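Local coordinates for protein phosphatidylserine synthase (Haemophilus influenzae, PDB 3HSI) that is a member of the phospholipase D superfamily, built on two mixed beta-sheets flanked by helices, at residues 172-177 and 373-378; 273-278 and 300-305; 352-357 and 414-419; 366-371 and 380-385. All coordinates share one frame; numbering follows the deposited sequence.

Interaction 1: 172-177 and 373-378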
# COMPACT_ATOMS: atom_id res chain seq x y z
N TYR C 172 -26.89 -3.75 -9.73
CA TYR C 172 -27.74 -3.91 -8.54
C TYR C 172 -27.02 -3.43 -7.29
O TYR C 172 -25.86 -3.78 -7.04
CB TYR C 172 -28.13 -5.39 -8.39
CG TYR C 172 -29.34 -5.72 -7.52
CD1 TYR C 172 -30.43 -4.84 -7.39
CD2 TYR C 172 -29.41 -6.97 -6.87
CE1 TYR C 172 -31.55 -5.18 -6.61
CE2 TYR C 172 -30.52 -7.32 -6.10
CZ TYR C 172 -31.59 -6.43 -5.98
OH TYR C 172 -32.67 -6.80 -5.23
N ASP C 173 -27.69 -2.56 -6.54
CA ASP C 173 -27.16 -2.15 -5.25
C ASP C 173 -28.31 -2.18 -4.23
O ASP C 173 -29.44 -2.66 -4.53
CB ASP C 173 -26.50 -0.74 -5.38
CG ASP C 173 -25.27 -0.57 -4.46
OD1 ASP C 173 -25.45 -0.59 -3.24
OD2 ASP C 173 -24.13 -0.40 -4.94
N ARG C 174 -28.03 -1.67 -3.02
CA ARG C 174 -29.06 -1.49 -2.01
C ARG C 174 -29.28 -0.02 -1.76
O ARG C 174 -28.37 0.76 -1.94
CB ARG C 174 -28.65 -2.15 -0.70
CG ARG C 174 -28.77 -3.63 -0.72
CD ARG C 174 -28.20 -4.19 0.55
NE ARG C 174 -29.07 -3.96 1.70
CZ ARG C 174 -28.63 -3.88 2.96
NH1 ARG C 174 -27.34 -3.96 3.23
NH2 ARG C 174 -29.50 -3.73 3.94
N TYR C 175 -30.50 0.36 -1.36
CA TYR C 175 -30.83 1.78 -1.24
C TYR C 175 -31.72 1.97 -0.03
O TYR C 175 -32.77 1.33 0.08
CB TYR C 175 -31.58 2.27 -2.51
CG TYR C 175 -31.13 1.56 -3.77
CD1 TYR C 175 -30.07 2.05 -4.53
CD2 TYR C 175 -31.72 0.37 -4.16
CE1 TYR C 175 -29.65 1.39 -5.68
CE2 TYR C 175 -31.29 -0.31 -5.30
CZ TYR C 175 -30.26 0.19 -6.05
OH TYR C 175 -29.85 -0.52 -7.15
N GLN C 176 -31.29 2.85 0.87
CA GLN C 176 -32.10 3.15 2.04
C GLN C 176 -32.37 4.63 2.15
O GLN C 176 -31.46 5.46 2.10
CB GLN C 176 -31.45 2.64 3.31
CG GLN C 176 -31.39 1.15 3.37
CD GLN C 176 -30.19 0.62 2.62
OE1 GLN C 176 -29.19 1.32 2.47
NE2 GLN C 176 -30.30 -0.61 2.13
N LYS C 177 -33.64 4.95 2.32
CA LYS C 177 -34.07 6.31 2.54
C LYS C 177 -34.44 6.51 4.02
O LYS C 177 -35.28 5.79 4.57
CB LYS C 177 -35.27 6.65 1.63
CG LYS C 177 -35.36 8.13 1.34
CD LYS C 177 -36.76 8.65 1.39
CE LYS C 177 -37.65 7.98 0.43
NZ LYS C 177 -38.87 8.83 0.29
N ARG C 373 -30.64 -8.35 14.99
CA ARG C 373 -30.25 -7.34 15.96
C ARG C 373 -29.48 -6.15 15.34
O ARG C 373 -29.72 -4.99 15.69
CB ARG C 373 -29.41 -8.06 17.02
CG ARG C 373 -28.98 -7.30 18.26
CD ARG C 373 -28.47 -8.30 19.37
NE ARG C 373 -27.08 -8.75 19.16
CZ ARG C 373 -26.72 -9.86 18.48
NH1 ARG C 373 -27.64 -10.65 17.94
NH2 ARG C 373 -25.44 -10.19 18.33
N TYR C 374 -28.57 -6.45 14.40
CA TYR C 374 -27.82 -5.42 13.66
C TYR C 374 -27.92 -5.56 12.16
O TYR C 374 -27.89 -6.68 11.63
CB TYR C 374 -26.34 -5.50 13.99
CG TYR C 374 -26.00 -5.32 15.45
CD1 TYR C 374 -25.91 -4.03 15.99
CD2 TYR C 374 -25.77 -6.41 16.26
CE1 TYR C 374 -25.58 -3.83 17.31
CE2 TYR C 374 -25.45 -6.24 17.60
CZ TYR C 374 -25.35 -4.94 18.11
OH TYR C 374 -25.02 -4.75 19.41
N ILE C 375 -27.97 -4.41 11.50
CA ILE C 375 -28.06 -4.27 10.04
C ILE C 375 -27.10 -3.12 9.69
O ILE C 375 -27.36 -1.96 9.99
CB ILE C 375 -29.53 -3.86 9.58
CG1 ILE C 375 -30.56 -4.89 10.03
CG2 ILE C 375 -29.65 -3.74 8.06
CD1 ILE C 375 -31.45 -4.42 11.17
N LEU C 376 -25.99 -3.47 9.06
CA LEU C 376 -25.02 -2.49 8.63
C LEU C 376 -25.21 -2.11 7.18
O LEU C 376 -25.09 -2.97 6.27
CB LEU C 376 -23.61 -3.05 8.80
CG LEU C 376 -22.48 -2.12 8.37
CD1 LEU C 376 -22.53 -0.83 9.20
CD2 LEU C 376 -21.08 -2.80 8.50
N LEU C 377 -25.48 -0.83 6.96
CA LEU C 377 -25.53 -0.28 5.63
C LEU C 377 -24.18 0.34 5.40
O LEU C 377 -23.74 1.22 6.16
CB LEU C 377 -26.61 0.81 5.53
CG LEU C 377 -27.94 0.51 6.23
CD1 LEU C 377 -28.87 1.76 6.20
CD2 LEU C 377 -28.63 -0.71 5.68
N THR C 378 -23.51 -0.09 4.35
CA THR C 378 -22.18 0.36 4.15
C THR C 378 -21.83 0.36 2.69
O THR C 378 -22.40 -0.41 1.90
CB THR C 378 -21.19 -0.48 4.99
OG1 THR C 378 -19.92 0.15 4.99
CG2 THR C 378 -21.06 -1.94 4.48
O HOH W 1 -24.03 -0.34 -0.29
O HOH W 2 -27.02 -4.90 6.03
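R174 and Q176 both bring their side-chain ends to the CD2 methyl of L377, at the buried interface between the two mixed beta-sheets of this phospholipase D fold. Strand 171-179 belongs to one sheet and strand 374-378 to the other. The backbones stay well apart, the nearest CA atoms (Q176 and L377) being 8.2 Å from each other, so the joint is made by side chains and water. Along the first segment, D173 comes into play through solvent: water 1 lies 2.7 Å from T378 O and at a longer 3.3 Å from D173 OD1, although it has more acceptors around it than protons to give. D173 OD1 also receives the backbone N of R174 on its anti lone pair, while OD2 bonds H364 ND1, on the histidine of what is by sequence the second HxKxxxxD motif. The R174 chain follows, bent at CG-CD (chi3 74°), and crosses L377 at roughly a right angle. Its NH2 stands 3.6 Å from L377 CD2 in an oblique approach, whereas I375 CG2 lies at the guanidinium edge. The main charged partner is E411, whose OE1 forms a salt bridge with NH2 and probably offsets the buried charge. NH1 gets to the far strand through water 2, donating to it over 3.0 Å; that water in turn donates to L376 O. Q176 folds back at CB-CG (chi2 83°), which lays its amide along the forked end of the leucine. Its CG sits 3.8 Å from L377 CD1, and its CD 3.7 Å from L377 CD2.

Interaction 2: 273-278 and 300-305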
# COMPACT_ATOMS: atom_id res chain seq x y z
N LYS C 273 -26.94 -16.34 13.31
CA LYS C 273 -26.80 -16.27 11.85
C LYS C 273 -26.16 -14.96 11.40
O LYS C 273 -26.45 -13.90 11.95
CB LYS C 273 -28.15 -16.53 11.11
CG LYS C 273 -28.03 -16.40 9.59
CD LYS C 273 -28.85 -17.43 8.78
CE LYS C 273 -29.34 -16.84 7.46
NZ LYS C 273 -30.58 -15.98 7.73
N LEU C 274 -25.27 -15.08 10.43
CA LEU C 274 -24.62 -13.94 9.79
C LEU C 274 -25.00 -13.98 8.35
O LEU C 274 -24.87 -15.02 7.71
CB LEU C 274 -23.10 -14.09 9.90
CG LEU C 274 -22.24 -13.07 9.17
CD1 LEU C 274 -22.54 -11.68 9.70
CD2 LEU C 274 -20.71 -13.43 9.36
N VAL C 275 -25.46 -12.86 7.83
CA VAL C 275 -25.67 -12.74 6.39
C VAL C 275 -24.72 -11.69 5.86
O VAL C 275 -24.57 -10.65 6.46
CB VAL C 275 -27.15 -12.34 6.05
CG1 VAL C 275 -27.36 -12.27 4.53
CG2 VAL C 275 -28.13 -13.35 6.68
N ILE C 276 -24.11 -11.94 4.71
CA ILE C 276 -23.17 -11.00 4.13
C ILE C 276 -23.48 -10.87 2.65
O ILE C 276 -23.75 -11.87 1.97
CB ILE C 276 -21.73 -11.56 4.23
CG1 ILE C 276 -21.32 -11.78 5.69
CG2 ILE C 276 -20.74 -10.66 3.49
CD1 ILE C 276 -20.03 -12.68 5.82
N CYS C 277 -23.50 -9.63 2.17
CA CYS C 277 -23.49 -9.35 0.73
C CYS C 277 -22.17 -8.71 0.41
O CYS C 277 -21.72 -7.81 1.12
CB CYS C 277 -24.61 -8.38 0.38
SG CYS C 277 -26.17 -9.22 0.09
N THR C 278 -21.53 -9.17 -0.66
CA THR C 278 -20.32 -8.54 -1.13
C THR C 278 -20.35 -8.71 -2.65
O THR C 278 -20.83 -9.76 -3.15
CB THR C 278 -19.03 -9.20 -0.47
OG1 THR C 278 -17.85 -8.55 -0.94
CG2 THR C 278 -18.89 -10.65 -0.82
N ARG C 300 -24.83 -20.09 11.79
CA ARG C 300 -25.12 -20.14 10.37
C ARG C 300 -24.54 -18.92 9.66
O ARG C 300 -24.47 -17.83 10.25
CB ARG C 300 -26.63 -20.17 10.14
CG ARG C 300 -27.35 -21.22 10.95
CD ARG C 300 -27.04 -22.59 10.48
NE ARG C 300 -27.80 -23.61 11.18
CZ ARG C 300 -27.27 -24.54 11.97
NH1 ARG C 300 -25.96 -24.59 12.18
NH2 ARG C 300 -28.05 -25.43 12.56
N VAL C 301 -24.18 -19.11 8.39
CA VAL C 301 -23.60 -18.06 7.58
C VAL C 301 -24.18 -18.16 6.18
O VAL C 301 -24.21 -19.25 5.58
CB VAL C 301 -22.03 -18.18 7.47
CG1 VAL C 301 -21.47 -17.06 6.53
CG2 VAL C 301 -21.37 -18.17 8.85
N GLU C 302 -24.63 -17.02 5.68
CA GLU C 302 -25.12 -16.94 4.33
C GLU C 302 -24.28 -15.89 3.58
O GLU C 302 -24.14 -14.78 4.02
CB GLU C 302 -26.61 -16.54 4.36
CG GLU C 302 -27.20 -16.38 2.98
CD GLU C 302 -28.65 -15.92 2.99
OE1 GLU C 302 -29.25 -15.75 4.09
OE2 GLU C 302 -29.22 -15.74 1.88
N ILE C 303 -23.74 -16.25 2.43
CA ILE C 303 -22.94 -15.31 1.66
C ILE C 303 -23.55 -15.19 0.29
O ILE C 303 -23.84 -16.20 -0.37
CB ILE C 303 -21.46 -15.76 1.57
CG1 ILE C 303 -20.89 -15.95 2.99
CG2 ILE C 303 -20.66 -14.74 0.73
CD1 ILE C 303 -19.47 -16.62 3.06
N ILE C 304 -23.79 -13.95 -0.14
CA ILE C 304 -24.40 -13.72 -1.42
C ILE C 304 -23.43 -12.90 -2.26
O ILE C 304 -23.08 -11.80 -1.89
CB ILE C 304 -25.76 -12.93 -1.28
CG1 ILE C 304 -26.59 -13.52 -0.13
CG2 ILE C 304 -26.53 -12.95 -2.62
CD1 ILE C 304 -28.08 -12.89 0.09
N VAL C 305 -23.00 -13.45 -3.39
CA VAL C 305 -22.11 -12.76 -4.32
C VAL C 305 -22.67 -12.91 -5.72
O VAL C 305 -23.57 -13.72 -5.95
CB VAL C 305 -20.67 -13.37 -4.31
CG1 VAL C 305 -19.99 -13.00 -3.02
CG2 VAL C 305 -20.72 -14.88 -4.46
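L274 and I276 each use both backbone polar groups to bind strand 300-305, and T278 N adds one more bond. L274 N donates to R300 O and I276 N to E302 O, both at 2.9 Å; returning bonds run from E302 N to L274 O and from I304 N to I276 O. The last, T278 N to I304 O, has stretched to 3.3 Å. CA-H...O contacts fill the intervals, the shortest being K273 CA to R300 O at 3.2 Å. Strand directions differ by 9° at a separation of 4.6 Å, the parallel pairing of a beta-alpha-beta crossover whose connecting helix 285-296 packs on L274, I276 and V301. Charged groups gather on the face bearing K273, V275 and C277. There E302, fully extended (chi1 178°, chi2 -177°), lies beside V275 and points the same way, with OE1 3.7 Å from V275 CG2. K273 NZ makes a long salt bridge to that OE1, at 3.9 Å; the carboxylate is bound chiefly by R416 and R354. Apolar contact on the same face comes from C277 SG, 4.0 Å from I304 CB. Beyond C277 and I304, T278 CG2 and V305 CG1 run alongside each other, pressed to 3.4 Å.

Interaction 3: 352-357 and 414-419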
# COMPACT_ATOMS: atom_id res chain seq x y z
N VAL C 352 -24.62 -21.22 3.65
CA VAL C 352 -25.40 -21.03 2.44
C VAL C 352 -24.63 -20.06 1.54
O VAL C 352 -24.26 -18.96 1.95
CB VAL C 352 -26.82 -20.48 2.76
CG1 VAL C 352 -27.56 -20.04 1.47
CG2 VAL C 352 -27.66 -21.58 3.47
N VAL C 353 -24.36 -20.49 0.32
CA VAL C 353 -23.65 -19.65 -0.61
C VAL C 353 -24.62 -19.43 -1.74
O VAL C 353 -25.12 -20.40 -2.31
CB VAL C 353 -22.33 -20.30 -1.11
CG1 VAL C 353 -21.72 -19.51 -2.29
CG2 VAL C 353 -21.33 -20.38 0.03
N ARG C 354 -24.92 -18.18 -2.04
CA ARG C 354 -25.85 -17.89 -3.10
C ARG C 354 -25.18 -17.11 -4.20
O ARG C 354 -24.41 -16.19 -3.91
CB ARG C 354 -26.99 -17.02 -2.59
CG ARG C 354 -28.10 -17.80 -2.02
CD ARG C 354 -28.94 -16.82 -1.29
NE ARG C 354 -29.96 -17.49 -0.51
CZ ARG C 354 -31.10 -17.94 -0.99
NH1 ARG C 354 -31.41 -17.84 -2.28
NH2 ARG C 354 -31.94 -18.51 -0.15
N LEU C 355 -25.45 -17.49 -5.44
CA LEU C 355 -24.90 -16.78 -6.57
C LEU C 355 -26.00 -16.01 -7.30
O LEU C 355 -27.01 -16.61 -7.72
CB LEU C 355 -24.24 -17.75 -7.54
CG LEU C 355 -22.95 -18.47 -7.10
CD1 LEU C 355 -22.52 -19.37 -8.23
CD2 LEU C 355 -21.85 -17.50 -6.78
N TRP C 356 -25.77 -14.71 -7.47
CA TRP C 356 -26.73 -13.83 -8.14
C TRP C 356 -26.40 -13.76 -9.62
O TRP C 356 -25.23 -13.63 -9.99
CB TRP C 356 -26.70 -12.42 -7.52
CG TRP C 356 -27.79 -11.46 -8.00
CD1 TRP C 356 -29.00 -11.20 -7.37
CD2 TRP C 356 -27.74 -10.59 -9.16
NE1 TRP C 356 -29.69 -10.23 -8.08
CE2 TRP C 356 -28.97 -9.86 -9.18
CE3 TRP C 356 -26.82 -10.41 -10.20
CZ2 TRP C 356 -29.27 -8.92 -10.19
CZ3 TRP C 356 -27.10 -9.50 -11.21
CH2 TRP C 356 -28.34 -8.74 -11.19
N ARG C 357 -27.44 -13.82 -10.44
CA ARG C 357 -27.29 -13.72 -11.87
C ARG C 357 -28.64 -13.32 -12.51
O ARG C 357 -29.65 -13.89 -12.18
CB ARG C 357 -26.85 -15.06 -12.43
CG ARG C 357 -26.51 -14.98 -13.91
CD ARG C 357 -26.03 -16.30 -14.44
NE ARG C 357 -25.66 -16.08 -15.83
CZ ARG C 357 -24.97 -16.91 -16.61
NH1 ARG C 357 -24.54 -18.08 -16.16
NH2 ARG C 357 -24.73 -16.52 -17.87
N GLN C 414 -36.20 -9.94 -1.86
CA GLN C 414 -36.00 -9.32 -3.16
C GLN C 414 -34.59 -9.63 -3.65
O GLN C 414 -34.39 -10.05 -4.80
CB GLN C 414 -36.24 -7.82 -3.13
CG GLN C 414 -36.20 -7.20 -4.52
CD GLN C 414 -37.10 -7.94 -5.53
OE1 GLN C 414 -38.32 -7.95 -5.41
NE2 GLN C 414 -36.48 -8.57 -6.52
N ILE C 415 -33.61 -9.41 -2.78
CA ILE C 415 -32.23 -9.69 -3.12
C ILE C 415 -32.03 -11.13 -3.61
O ILE C 415 -31.39 -11.33 -4.65
CB ILE C 415 -31.27 -9.35 -1.96
CG1 ILE C 415 -31.15 -7.85 -1.83
CG2 ILE C 415 -29.85 -9.93 -2.22
CD1 ILE C 415 -30.63 -7.39 -0.47
N ARG C 416 -32.64 -12.10 -2.92
CA ARG C 416 -32.45 -13.52 -3.24
C ARG C 416 -33.13 -13.98 -4.52
O ARG C 416 -32.87 -15.11 -4.98
CB ARG C 416 -32.97 -14.36 -2.07
CG ARG C 416 -32.08 -14.27 -0.83
CD ARG C 416 -32.63 -15.15 0.27
NE ARG C 416 -31.88 -15.00 1.51
CZ ARG C 416 -32.41 -14.60 2.67
NH1 ARG C 416 -33.70 -14.27 2.75
NH2 ARG C 416 -31.62 -14.48 3.74
N GLN C 417 -33.99 -13.12 -5.11
CA GLN C 417 -34.81 -13.52 -6.26
C GLN C 417 -34.00 -14.06 -7.42
O GLN C 417 -34.36 -15.07 -8.00
CB GLN C 417 -35.73 -12.40 -6.79
CG GLN C 417 -36.91 -12.04 -5.88
CD GLN C 417 -37.89 -13.20 -5.72
OE1 GLN C 417 -38.00 -14.06 -6.60
NE2 GLN C 417 -38.56 -13.25 -4.58
N HIS C 418 -32.93 -13.36 -7.79
CA HIS C 418 -32.10 -13.78 -8.92
C HIS C 418 -30.90 -14.61 -8.49
O HIS C 418 -29.90 -14.63 -9.21
CB HIS C 418 -31.65 -12.58 -9.75
CG HIS C 418 -32.78 -11.85 -10.40
ND1 HIS C 418 -33.58 -12.44 -11.35
CD2 HIS C 418 -33.24 -10.59 -10.25
CE1 HIS C 418 -34.48 -11.57 -11.77
NE2 HIS C 418 -34.29 -10.43 -11.13
N THR C 419 -31.00 -15.28 -7.34
CA THR C 419 -29.91 -16.13 -6.82
C THR C 419 -30.22 -17.61 -6.88
O THR C 419 -31.37 -18.02 -6.90
CB THR C 419 -29.59 -15.88 -5.32
OG1 THR C 419 -30.72 -16.29 -4.53
CG2 THR C 419 -29.23 -14.41 -5.07
O HOH W 3 -32.20 -10.58 -6.96
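R354 reaches from strand 351-356 over segment 414-419, touching T419 and R416 at successive atoms. Its CB packs 3.9 Å from T419 CB, and CG and CD pass close to the threonine hydroxyl. NE turns to E302 OE2 in a salt bridge. At CZ the flat group is met from above: R416 CD sits over the centre of one guanidinium face, 3.4 Å from CZ. The tip, NH1, donates 2.8 Å to T419 OG1, which lies near the guanidinium plane and places the hydroxyl at an edge, while the R416 methylene occupies a face. The two guanidinium planes are 45° apart. Further along, strands 351-356 and 419-421 begin an antiparallel pairing, with W356 and T419 a non-hydrogen-bonded pair. R357 N donates 2.9 Å to H418 O, and T419 CA approaches L355 O in a CA-H...O contact. W356 makes a second group of contacts. With CG anti to the backbone N (chi1 -172°), the side chain lies beside H418 and points the same way, with H418 CB over one face of the indole, 3.8 Å from the five-membered ring centroid (CH-pi). Water 3 accepts a hydrogen bond from W356 NE1 (2.8 Å), donates to I415 O and accepts from H418 N, joining the ring to the backbone of 415-418. The closeness of the two arginines is consistent with their sharing one acid: R416 NH2 pairs with E302 OE1 as R354 NE does with OE2, so that carboxylate probably compensates the like charges and helps fix both side chains.

Interaction 4: 366-371 and 380-385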
# COMPACT_ATOMS: atom_id res chain seq x y z
N LYS C 366 -23.52 -4.74 -1.13
CA LYS C 366 -22.71 -4.87 0.10
C LYS C 366 -23.71 -4.81 1.26
O LYS C 366 -24.71 -4.07 1.19
CB LYS C 366 -21.75 -3.68 0.24
CG LYS C 366 -20.94 -3.26 -1.00
CD LYS C 366 -21.60 -2.10 -1.70
CE LYS C 366 -20.79 -1.66 -2.90
NZ LYS C 366 -19.39 -1.09 -2.62
N GLY C 367 -23.46 -5.58 2.30
CA GLY C 367 -24.27 -5.56 3.51
C GLY C 367 -23.83 -6.61 4.52
O GLY C 367 -23.15 -7.60 4.18
N VAL C 368 -24.16 -6.36 5.77
CA VAL C 368 -23.90 -7.32 6.86
C VAL C 368 -25.13 -7.30 7.73
O VAL C 368 -25.63 -6.24 8.06
CB VAL C 368 -22.66 -6.97 7.73
CG1 VAL C 368 -22.55 -7.94 8.91
CG2 VAL C 368 -21.33 -7.01 6.89
N TRP C 369 -25.66 -8.47 8.03
CA TRP C 369 -26.74 -8.60 8.96
C TRP C 369 -26.35 -9.60 10.05
O TRP C 369 -25.92 -10.72 9.75
CB TRP C 369 -27.99 -9.14 8.26
CG TRP C 369 -28.64 -8.33 7.20
CD1 TRP C 369 -29.82 -7.62 7.33
CD2 TRP C 369 -28.25 -8.21 5.82
NE1 TRP C 369 -30.17 -7.05 6.10
CE2 TRP C 369 -29.24 -7.41 5.16
CE3 TRP C 369 -27.18 -8.70 5.07
CZ2 TRP C 369 -29.16 -7.09 3.80
CZ3 TRP C 369 -27.12 -8.39 3.72
CH2 TRP C 369 -28.10 -7.60 3.10
N VAL C 370 -26.52 -9.21 11.30
CA VAL C 370 -26.20 -10.05 12.45
C VAL C 370 -27.48 -10.44 13.16
O VAL C 370 -28.22 -9.57 13.64
CB VAL C 370 -25.22 -9.34 13.41
CG1 VAL C 370 -25.00 -10.18 14.72
CG2 VAL C 370 -23.90 -9.10 12.64
N ASP C 371 -27.77 -11.74 13.17
CA ASP C 371 -29.00 -12.27 13.81
C ASP C 371 -30.18 -11.37 13.38
O ASP C 371 -30.29 -11.03 12.19
CB ASP C 371 -28.82 -12.35 15.33
CG ASP C 371 -27.55 -13.13 15.74
OD1 ASP C 371 -27.13 -14.07 15.04
OD2 ASP C 371 -26.94 -12.80 16.77
N ASN C 380 -18.80 -0.32 2.16
CA ASN C 380 -17.58 -1.15 2.32
C ASN C 380 -17.70 -2.49 1.55
O ASN C 380 -18.62 -3.27 1.77
CB ASN C 380 -17.29 -1.33 3.82
CG ASN C 380 -15.95 -2.00 4.11
OD1 ASN C 380 -15.58 -3.00 3.49
ND2 ASN C 380 -15.24 -1.46 5.07
N ASN C 381 -16.78 -2.72 0.62
CA ASN C 381 -16.77 -3.93 -0.21
C ASN C 381 -16.26 -5.14 0.55
O ASN C 381 -16.18 -6.24 -0.01
CB ASN C 381 -15.88 -3.75 -1.46
CG ASN C 381 -16.48 -2.81 -2.48
OD1 ASN C 381 -17.68 -2.83 -2.72
ND2 ASN C 381 -15.64 -2.00 -3.10
N LEU C 382 -15.91 -4.98 1.82
CA LEU C 382 -15.43 -6.14 2.58
C LEU C 382 -14.25 -6.83 1.89
O LEU C 382 -14.20 -8.07 1.75
CB LEU C 382 -16.57 -7.13 2.82
CG LEU C 382 -17.70 -6.52 3.67
CD1 LEU C 382 -18.97 -7.41 3.68
CD2 LEU C 382 -17.19 -6.27 5.08
N ASN C 383 -13.28 -6.00 1.47
CA ASN C 383 -12.05 -6.50 0.83
C ASN C 383 -10.80 -5.87 1.46
O ASN C 383 -10.92 -4.89 2.17
CB ASN C 383 -12.13 -6.27 -0.69
CG ASN C 383 -12.22 -4.80 -1.09
OD1 ASN C 383 -12.27 -3.87 -0.26
ND2 ASN C 383 -12.25 -4.57 -2.38
N PRO C 384 -9.59 -6.42 1.19
CA PRO C 384 -8.40 -5.78 1.76
C PRO C 384 -8.18 -4.28 1.45
O PRO C 384 -7.62 -3.59 2.30
CB PRO C 384 -7.25 -6.61 1.19
CG PRO C 384 -7.93 -8.00 0.98
CD PRO C 384 -9.25 -7.62 0.42
N ARG C 385 -8.57 -3.80 0.26
CA ARG C 385 -8.54 -2.34 -0.08
C ARG C 385 -9.29 -1.51 0.96
O ARG C 385 -8.80 -0.47 1.43
CB ARG C 385 -9.30 -2.05 -1.39
CG ARG C 385 -8.56 -2.25 -2.67
CD ARG C 385 -9.21 -1.40 -3.77
NE ARG C 385 -8.88 0.02 -3.59
CZ ARG C 385 -7.72 0.56 -3.93
NH1 ARG C 385 -6.76 -0.19 -4.45
NH2 ARG C 385 -7.50 1.86 -3.72
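K366 and N381 cross obliquely, the lysine coming from the residue just before strand 367-370 to meet the amide oxygen of an asparagine in the loop after strand 374-378. By sequence K366 is the lysine of the second HxKxxxxD motif of this phospholipase D superfamily member, and D371 its aspartate. The lysine chain bends at CB-CG (chi2 98°) and again at CD-CE (chi4 -65°), which carries NZ round to N381. NZ is modelled 2.4 Å from N381 OD1, too short for the exact length to be trusted, though the pairing itself is a plausible hydrogen bond; G379 O is a further acceptor for NZ. Nearer the backbone, K366 CB lies 3.5 Å from N380 O, so the loop carbonyl touches the base of the lysine chain. N381 starts out pointing away from the strand, and its side chain turns the amide back toward it. A second crossing, also oblique, is purely apolar: L382 directs CD1 at V368 CG2, 4.0 Å away, and the same leucine packs on I276 of strand 273-277. The loop takes its shape partly from the positive phi of L382 (55°) and partly from N380, whose CB points away from the strand. N380 forms an Asx turn, L382 N donating 2.6 Å to its OD1 in the carbonyl plane.

All four contacts reach one mixed sheet, with interaction 1 also reaching across to the other. Interactions 2 and 4 have centres 9 Å apart and share the antiparallel neighbours 273-277 and 367-370; strand 374-378 follows on the far side, toward interaction 1, and strands 300-306 and 351-356 lead the opposite way, toward interaction 3. Along the chain, interaction 2 closes before interactions 3 and 4 open, and 4 is nested within 3. Interactions 1 and 3, 16 Å apart, still touch where Y172 CD2 comes 3.5 Å from W356 NE1. Segment 366-371, with the lysine and aspartate of the signature, thus lies between the sheet-sheet interface and the beta-alpha-beta unit.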